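Local coordinates for amyloid-like protein 1 (Homo sapiens, PDB 3PMR), which probably binds heparin and takes part in cell adhesion, with an E2 domain that dimerises in a mode shared with the amyloid precursor protein, at residues Ala102-Gln107 with Gln141-His146; Ala110-Phe115 with Arg134-Ala139. All blocks are in the same frame, centred on the assembly; numbering follows the deposited sequence.

Contact 1: residues Ala102-Gln107 with Gln141-His146; sequences ALINDQ and QKEQRH. With PO4 (phosphate ion), chain F.
I104 reaches from helix 64-119 to two residues about one turn apart on helix 126-157, giving each a different branch. Its CD1 methyl lies 3.7 Å from CD2 of H146 and meets the imidazole obliquely. CG2 rests 3.9 Å from CB of E143; chi1 of I104 (-77°) sets this methyl opposite its own backbone N and leaves CG1 to lead CD1 to the histidine. At one margin OE1 of Q107 approaches the CD methylene of K142. N105 joins through water, which donates to its OD1 at 2.9 Å and to OE2 of E143 at 2.8 Å. The segments run antiparallel at 153° with their axes 10.0 Å apart, a helix pair in the E2 fold, where one long helix continues from a two-helix coiled coil into a helical bundle. Further partners fix the buried carboxylate: R108 binds both OE1 of E143 and OD1 of N105, while H172 and R179 of helix 159-187 take OE2. The two arginines probably favour an ionised E143. On a flank of helix 126-157, a phosphate ion, probably from the crystallisation liquor, has its O2 2.7 Å from NZ of K142. R145, bent at chi3, presents its guanidinium edge with the phosphorus in plane: NE donates to O1 at 3.0 Å, and NH2 to O4 at 3.1 Å and 158°. R149 also grips the ion, a basic cluster consistent with heparin binding. A leucine in place of R145 has neither donor, which would probably leave the phosphate held less firmly and E39 of the second subunit without its salt-bridge mate. M42 of that subunit packs on R145, and N46 of the same subunit on Q144.

Contact 2: residues Ala110-Phe115 with Arg134-Ala139; sequences AALEGF and RRYLRA
R135 and Y136 both hold CG opposite their backbone N (chi1 175° and 179°), which sends the arginine chain past one flank of A111 and the tyrosine ring toward L112. The A111 methyl sits against the opposing backbone, with its CB 3.7 Å from CA of Y136. It also meets the start of the arginine chain, CB to CG of R135 being 3.9 Å. Extended from CG to NE, R135 then brings its guanidinium over helix 64-119: CA of A111 lies over one face, offset toward the rim, and is 3.6 Å from NH1. NH2 goes on to the methyl of A110, which it meets obliquely. G114, which carries no side chain, faces the same NH1 in a place where a beta carbon would be tight. A water donates to the carbonyl O of A111 at 2.7 Å and accepts a weak bond from NH1 of R135, tying the arginine loosely to the neighbouring helix. Y136 and L112 lie side by side and point the same way. CB of L112 is 3.8 Å from CE1 of the ring, and its CD1 methyl stands over one ring face. A139 adds its methyl to that of A111. Beyond the pair, S183 of helix 159-187 touches both Y136 and F115, and R179 of that helix also packs on the tyrosine, whereas L137 faces L204 and L205 of helix 191-207. With alanine at the closest point, the CA atoms of A111 and Y136 approach to 4.9 Å and the axes to 8.4 Å. Antiparallel at 158°, the segments form a close-packed helical hairpin, joined by the short loop between helices 64-119 and 126-157, in the all-helical bundle of the E2 domain.

Overall arrangement
Both contacts join helix 64-119 to helix 126-157, and each is partly buried. Contact 2 lies nearer the loop between them, its centre about 21 Å from the centre of the chain against about 10 Å for contact 1; the two contact centres are about 11 Å apart. They adjoin where O of Q107 meets CB of A139, 4.1 Å away. The axes are more widely spaced in contact 1, where an isoleucine packs on a histidine beside a buried, charge-paired glutamate and an arginine of the basic flank pairs with the second subunit. Contact 2 relies on small residues, a tyrosine and the flat of an arginine, and no other chain of the assembly touches it.

Contact 1: residues Ala102-Gln107 with Gln141-His146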
ATOM      1  N   ALA B 102      11.298   4.073  15.525  1.00 25.17           N
ATOM      2  CA  ALA B 102      12.034   3.755  16.753  1.00 27.80           C
ATOM      3  C   ALA B 102      13.147   2.761  16.505  1.00 29.50           C
ATOM      4  O   ALA B 102      14.234   2.882  17.073  1.00 34.10           O
ATOM      5  CB  ALA B 102      11.085   3.221  17.827  1.00 36.22           C
ATOM      6  N   LEU B 103      12.874   1.774  15.661  1.00 23.11           N
ATOM      7  CA  LEU B 103      13.872   0.766  15.331  1.00 34.68           C
ATOM      8  C   LEU B 103      15.042   1.457  14.612  1.00 34.77           C
ATOM      9  O   LEU B 103      16.211   1.249  14.953  1.00 34.45           O
ATOM     10  CB  LEU B 103      13.255  -0.312  14.436  1.00 33.76           C
ATOM     11  CG  LEU B 103      14.149  -1.503  14.081  1.00 51.12           C
ATOM     12  CD1 LEU B 103      14.728  -2.114  15.358  1.00 53.70           C
ATOM     13  CD2 LEU B 103      13.341  -2.539  13.313  1.00 47.54           C
ATOM     14  N   ILE B 104      14.721   2.285  13.624  1.00 30.50           N
ATOM     15  CA  ILE B 104      15.739   3.023  12.897  1.00 28.23           C
ATOM     16  C   ILE B 104      16.598   3.871  13.862  1.00 34.59           C
ATOM     17  O   ILE B 104      17.819   3.927  13.724  1.00 28.13           O
ATOM     18  CB  ILE B 104      15.082   3.932  11.829  1.00 31.85           C
ATOM     19  CG1 ILE B 104      14.647   3.073  10.630  1.00 42.88           C
ATOM     20  CG2 ILE B 104      16.039   5.031  11.412  1.00 29.25           C
ATOM     21  CD1 ILE B 104      13.886   3.839   9.554  1.00 39.63           C
ATOM     22  N   ASN B 105      15.957   4.526  14.829  1.00 22.50           N
ATOM     23  CA  ASN B 105      16.679   5.344  15.796  1.00 24.36           C
ATOM     24  C   ASN B 105      17.502   4.466  16.719  1.00 23.67           C
ATOM     25  O   ASN B 105      18.646   4.790  17.038  1.00 26.89           O
ATOM     26  CB  ASN B 105      15.722   6.210  16.633  1.00 26.75           C
ATOM     27  CG  ASN B 105      15.148   7.370  15.843  1.00 31.73           C
ATOM     28  OD1 ASN B 105      15.736   7.813  14.868  1.00 31.91           O
ATOM     29  ND2 ASN B 105      14.001   7.882  16.279  1.00 30.01           N
ATOM     30  N   ASP B 106      16.926   3.346  17.146  1.00 24.45           N
ATOM     31  CA  ASP B 106      17.652   2.435  18.024  1.00 30.16           C
ATOM     32  C   ASP B 106      18.872   1.857  17.316  1.00 29.34           C
ATOM     33  O   ASP B 106      19.932   1.737  17.910  1.00 28.20           O
ATOM     34  CB  ASP B 106      16.748   1.290  18.485  1.00 30.98           C
ATOM     35  N   GLN B 107      18.723   1.484  16.048  1.00 30.30           N
ATOM     36  CA  GLN B 107      19.856   0.918  15.322  1.00 26.03           C
ATOM     37  C   GLN B 107      20.966   1.932  15.062  1.00 21.34           C
ATOM     38  O   GLN B 107      22.130   1.567  15.010  1.00 27.35           O
ATOM     39  CB  GLN B 107      19.390   0.299  14.007  1.00 26.83           C
ATOM     40  CG  GLN B 107      18.552  -0.937  14.236  1.00 39.27           C
ATOM     41  CD  GLN B 107      17.997  -1.523  12.962  1.00 49.79           C
ATOM     42  OE1 GLN B 107      17.939  -0.860  11.924  1.00 46.49           O
ATOM     43  NE2 GLN B 107      17.559  -2.777  13.037  1.00 50.60           N
ATOM     44  N   GLN B 141      22.021   5.639   6.174  1.00 23.86           N
ATOM     45  CA  GLN B 141      21.462   5.499   4.837  1.00 30.64           C
ATOM     46  C   GLN B 141      20.011   5.053   4.985  1.00 32.25           C
ATOM     47  O   GLN B 141      19.128   5.536   4.283  1.00 29.93           O
ATOM     48  CB  GLN B 141      22.229   4.453   4.031  1.00 31.96           C
ATOM     49  CG  GLN B 141      21.620   4.204   2.667  1.00 47.19           C
ATOM     50  CD  GLN B 141      22.207   2.995   1.972  1.00 63.53           C
ATOM     51  OE1 GLN B 141      22.326   1.917   2.563  1.00 56.11           O
ATOM     52  NE2 GLN B 141      22.568   3.161   0.706  1.00 66.62           N
ATOM     53  N   LYS B 142      19.764   4.134   5.914  1.00 27.33           N
ATOM     54  CA  LYS B 142      18.399   3.650   6.140  1.00 30.00           C
ATOM     55  C   LYS B 142      17.477   4.800   6.573  1.00 25.98           C
ATOM     56  O   LYS B 142      16.341   4.892   6.122  1.00 26.89           O
ATOM     57  CB  LYS B 142      18.406   2.549   7.203  1.00 24.00           C
ATOM     58  CG  LYS B 142      17.095   1.811   7.333  1.00 42.25           C
ATOM     59  CD  LYS B 142      17.286   0.458   7.995  1.00 57.60           C
ATOM     60  CE  LYS B 142      16.087  -0.423   7.721  1.00 86.27           C
ATOM     61  NZ  LYS B 142      15.856  -0.469   6.254  1.00 83.54           N
ATOM     62  N   GLU B 143      17.972   5.664   7.456  1.00 22.96           N
ATOM     63  CA  GLU B 143      17.201   6.817   7.932  1.00 21.02           C
ATOM     64  C   GLU B 143      16.952   7.832   6.810  1.00 17.73           C
ATOM     65  O   GLU B 143      15.902   8.471   6.739  1.00 26.14           O
ATOM     66  CB  GLU B 143      17.938   7.497   9.090  1.00 19.07           C
ATOM     67  CG  GLU B 143      17.318   8.819   9.548  1.00 33.54           C
ATOM     68  CD  GLU B 143      17.798   9.239  10.933  1.00 40.56           C
ATOM     69  OE1 GLU B 143      18.720   8.573  11.460  1.00 35.83           O
ATOM     70  OE2 GLU B 143      17.261  10.227  11.489  1.00 35.71           O
ATOM     71  N   GLN B 144      17.935   7.976   5.938  1.00 20.87           N
ATOM     72  CA  GLN B 144      17.824   8.890   4.822  1.00 24.87           C
ATOM     73  C   GLN B 144      16.761   8.378   3.856  1.00 22.84           C
ATOM     74  O   GLN B 144      15.883   9.127   3.428  1.00 25.41           O
ATOM     75  CB  GLN B 144      19.162   9.002   4.096  1.00 22.85           C
ATOM     76  CG  GLN B 144      19.086   9.886   2.883  1.00 33.66           C
ATOM     77  CD  GLN B 144      20.408  10.006   2.188  1.00 51.23           C
ATOM     78  OE1 GLN B 144      20.802   9.131   1.414  1.00 45.08           O
ATOM     79  NE2 GLN B 144      21.120  11.091   2.470  1.00 46.90           N
ATOM     80  N   ARG B 145      16.840   7.096   3.523  1.00 23.93           N
ATOM     81  CA  ARG B 145      15.877   6.493   2.610  1.00 26.03           C
ATOM     82  C   ARG B 145      14.477   6.558   3.194  1.00 25.31           C
ATOM     83  O   ARG B 145      13.499   6.742   2.469  1.00 25.93           O
ATOM     84  CB  ARG B 145      16.268   5.039   2.309  1.00 29.70           C
ATOM     85  CG  ARG B 145      17.446   4.924   1.330  1.00 24.38           C
ATOM     86  CD  ARG B 145      17.973   3.499   1.228  1.00 38.76           C
ATOM     87  NE  ARG B 145      16.960   2.553   0.771  1.00 41.41           N
ATOM     88  CZ  ARG B 145      16.432   2.541  -0.452  1.00 53.56           C
ATOM     89  NH1 ARG B 145      16.818   3.430  -1.359  1.00 44.45           N
ATOM     90  NH2 ARG B 145      15.516   1.635  -0.769  1.00 41.48           N
ATOM     91  N   HIS B 146      14.380   6.436   4.510  1.00 23.11           N
ATOM     92  CA  HIS B 146      13.079   6.485   5.153  1.00 24.16           C
ATOM     93  C   HIS B 146      12.472   7.869   4.978  1.00 29.49           C
ATOM     94  O   HIS B 146      11.291   8.008   4.660  1.00 24.64           O
ATOM     95  CB  HIS B 146      13.206   6.148   6.630  1.00 25.03           C
ATOM     96  CG  HIS B 146      11.899   6.130   7.349  1.00 33.29           C
ATOM     97  ND1 HIS B 146      11.345   7.257   7.911  1.00 35.09           N
ATOM     98  CD2 HIS B 146      11.005   5.131   7.542  1.00 32.72           C
ATOM     99  CE1 HIS B 146      10.162   6.957   8.417  1.00 29.80           C
ATOM    100  NE2 HIS B 146       9.932   5.673   8.204  1.00 44.02           N
TER
HETATM  101  P   PO4 F   4      15.342   0.088   2.950  1.00 53.50           P
HETATM  102  O1  PO4 F   4      15.131   1.557   2.891  1.00 48.17           O
HETATM  103  O2  PO4 F   4      16.627  -0.200   3.637  1.00 49.69           O
HETATM  104  O3  PO4 F   4      14.224  -0.544   3.701  1.00 55.31           O
HETATM  105  O4  PO4 F   4      15.382  -0.463   1.568  1.00 59.10           O
HETATM  106  O   HOH W   1      14.831   9.537  12.766  1.00 43.15           O

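Contact 2: residues Ala110-Phe115 with Arg134-Ala139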
ATOM      1  N   ALA B 110      22.782   2.232  18.463  1.00 18.22           N
ATOM      2  CA  ALA B 110      23.572   1.044  18.753  1.00 21.58           C
ATOM      3  C   ALA B 110      24.848   1.051  17.903  1.00 26.18           C
ATOM      4  O   ALA B 110      25.932   0.723  18.388  1.00 25.42           O
ATOM      5  CB  ALA B 110      22.765  -0.212  18.455  1.00 23.35           C
ATOM      6  N   ALA B 111      24.716   1.431  16.637  1.00 21.27           N
ATOM      7  CA  ALA B 111      25.854   1.464  15.725  1.00 22.52           C
ATOM      8  C   ALA B 111      26.868   2.551  16.107  1.00 28.41           C
ATOM      9  O   ALA B 111      28.070   2.381  15.881  1.00 27.82           O
ATOM     10  CB  ALA B 111      25.369   1.666  14.291  1.00 23.74           C
ATOM     11  N   LEU B 112      26.390   3.659  16.676  1.00 21.45           N
ATOM     12  CA  LEU B 112      27.280   4.738  17.100  1.00 26.76           C
ATOM     13  C   LEU B 112      28.129   4.234  18.256  1.00 23.92           C
ATOM     14  O   LEU B 112      29.345   4.438  18.287  1.00 29.62           O
ATOM     15  CB  LEU B 112      26.491   5.977  17.554  1.00 29.96           C
ATOM     16  CG  LEU B 112      27.332   7.130  18.131  1.00 35.40           C
ATOM     17  CD1 LEU B 112      28.354   7.594  17.107  1.00 36.65           C
ATOM     18  CD2 LEU B 112      26.432   8.290  18.522  1.00 35.75           C
ATOM     19  N   GLU B 113      27.477   3.582  19.212  1.00 23.60           N
ATOM     20  CA  GLU B 113      28.163   3.028  20.366  1.00 32.89           C
ATOM     21  C   GLU B 113      29.257   2.049  19.901  1.00 30.02           C
ATOM     22  O   GLU B 113      30.381   2.110  20.375  1.00 30.66           O
ATOM     23  CB  GLU B 113      27.163   2.310  21.278  1.00 36.90           C
ATOM     24  CG  GLU B 113      27.779   1.752  22.551  1.00 43.18           C
ATOM     25  CD  GLU B 113      26.773   1.029  23.444  1.00 65.41           C
ATOM     26  OE1 GLU B 113      26.260  -0.041  23.043  1.00 54.26           O
ATOM     27  OE2 GLU B 113      26.497   1.537  24.550  1.00 61.36           O
ATOM     28  N   GLY B 114      28.923   1.159  18.971  1.00 31.92           N
ATOM     29  CA  GLY B 114      29.907   0.205  18.472  1.00 37.86           C
ATOM     30  C   GLY B 114      31.092   0.868  17.774  1.00 34.18           C
ATOM     31  O   GLY B 114      32.238   0.458  17.943  1.00 30.40           O
ATOM     32  N   PHE B 115      30.816   1.900  16.987  1.00 32.00           N
ATOM     33  CA  PHE B 115      31.866   2.619  16.269  1.00 29.96           C
ATOM     34  C   PHE B 115      32.817   3.295  17.253  1.00 33.02           C
ATOM     35  O   PHE B 115      34.027   3.348  17.024  1.00 31.44           O
ATOM     36  CB  PHE B 115      31.234   3.659  15.347  1.00 28.43           C
ATOM     37  CG  PHE B 115      32.212   4.645  14.768  1.00 30.32           C
ATOM     38  CD1 PHE B 115      33.247   4.220  13.945  1.00 25.52           C
ATOM     39  CD2 PHE B 115      32.066   6.010  15.010  1.00 31.98           C
ATOM     40  CE1 PHE B 115      34.117   5.140  13.354  1.00 33.21           C
ATOM     41  CE2 PHE B 115      32.930   6.936  14.424  1.00 29.68           C
ATOM     42  CZ  PHE B 115      33.956   6.500  13.598  1.00 28.58           C
ATOM     43  N   ARG B 134      31.072   1.360   8.881  1.00 25.21           N
ATOM     44  CA  ARG B 134      30.196   0.942   7.793  1.00 26.12           C
ATOM     45  C   ARG B 134      28.782   0.719   8.307  1.00 30.38           C
ATOM     46  O   ARG B 134      27.809   1.124   7.681  1.00 30.79           O
ATOM     47  CB  ARG B 134      30.695  -0.346   7.139  1.00 35.14           C
ATOM     48  CG  ARG B 134      29.703  -0.919   6.128  1.00 46.40           C
ATOM     49  CD  ARG B 134      30.217  -2.189   5.453  1.00 53.77           C
ATOM     50  NE  ARG B 134      29.317  -2.640   4.391  1.00 89.45           N
ATOM     51  CZ  ARG B 134      28.099  -3.140   4.594  1.00 98.07           C
ATOM     52  NH1 ARG B 134      27.621  -3.266   5.827  1.00 90.96           N
ATOM     53  NH2 ARG B 134      27.351  -3.504   3.558  1.00 87.36           N
ATOM     54  N   ARG B 135      28.679   0.076   9.462  1.00 25.96           N
ATOM     55  CA  ARG B 135      27.394  -0.206  10.065  1.00 30.89           C
ATOM     56  C   ARG B 135      26.674   1.089  10.454  1.00 26.27           C
ATOM     57  O   ARG B 135      25.458   1.194  10.303  1.00 23.82           O
ATOM     58  CB  ARG B 135      27.601  -1.117  11.275  1.00 35.54           C
ATOM     59  CG  ARG B 135      26.358  -1.416  12.082  1.00 40.39           C
ATOM     60  CD  ARG B 135      26.534  -2.716  12.849  1.00 56.93           C
ATOM     61  NE  ARG B 135      25.609  -2.815  13.970  1.00 66.07           N
ATOM     62  CZ  ARG B 135      25.906  -2.441  15.209  1.00 80.84           C
ATOM     63  NH1 ARG B 135      27.111  -1.952  15.482  1.00 99.37           N
ATOM     64  NH2 ARG B 135      25.003  -2.546  16.174  1.00 49.50           N
ATOM     65  N   TYR B 136      27.418   2.074  10.942  1.00 23.09           N
ATOM     66  CA  TYR B 136      26.815   3.351  11.327  1.00 23.58           C
ATOM     67  C   TYR B 136      26.331   4.101  10.085  1.00 25.40           C
ATOM     68  O   TYR B 136      25.257   4.699  10.090  1.00 26.41           O
ATOM     69  CB  TYR B 136      27.824   4.211  12.091  1.00 21.68           C
ATOM     70  CG  TYR B 136      27.285   5.565  12.511  1.00 27.99           C
ATOM     71  CD1 TYR B 136      26.307   5.677  13.507  1.00 27.59           C
ATOM     72  CD2 TYR B 136      27.743   6.733  11.907  1.00 28.24           C
ATOM     73  CE1 TYR B 136      25.805   6.922  13.887  1.00 38.48           C
ATOM     74  CE2 TYR B 136      27.244   7.984  12.279  1.00 32.83           C
ATOM     75  CZ  TYR B 136      26.280   8.069  13.268  1.00 33.92           C
ATOM     76  OH  TYR B 136      25.796   9.304  13.639  1.00 40.96           O
ATOM     77  N   LEU B 137      27.124   4.060   9.018  1.00 24.87           N
ATOM     78  CA  LEU B 137      26.758   4.741   7.781  1.00 27.17           C
ATOM     79  C   LEU B 137      25.539   4.074   7.159  1.00 27.69           C
ATOM     80  O   LEU B 137      24.690   4.739   6.575  1.00 25.81           O
ATOM     81  CB  LEU B 137      27.933   4.728   6.793  1.00 33.97           C
ATOM     82  CG  LEU B 137      29.145   5.533   7.265  1.00 21.98           C
ATOM     83  CD1 LEU B 137      30.249   5.512   6.232  1.00 32.05           C
ATOM     84  CD2 LEU B 137      28.703   6.960   7.511  1.00 26.07           C
ATOM     85  N   ARG B 138      25.447   2.754   7.283  1.00 26.06           N
ATOM     86  CA  ARG B 138      24.297   2.053   6.735  1.00 33.08           C
ATOM     87  C   ARG B 138      23.053   2.376   7.558  1.00 30.93           C
ATOM     88  O   ARG B 138      21.944   2.399   7.030  1.00 27.13           O
ATOM     89  CB  ARG B 138      24.539   0.544   6.704  1.00 26.45           C
ATOM     90  CG  ARG B 138      25.636   0.149   5.734  1.00 33.05           C
ATOM     91  CD  ARG B 138      25.518  -1.302   5.299  1.00 43.68           C
ATOM     92  NE  ARG B 138      24.507  -2.029   6.061  1.00 76.18           N
ATOM     93  N   ALA B 139      23.237   2.621   8.850  1.00 24.87           N
ATOM     94  CA  ALA B 139      22.109   2.977   9.704  1.00 24.79           C
ATOM     95  C   ALA B 139      21.613   4.357   9.242  1.00 28.00           C
ATOM     96  O   ALA B 139      20.410   4.619   9.217  1.00 24.88           O
ATOM     97  CB  ALA B 139      22.549   3.032  11.153  1.00 29.93           C
TER
HETATM   98  O   HOH W   2      29.138   0.312  14.473  1.00 19.42           O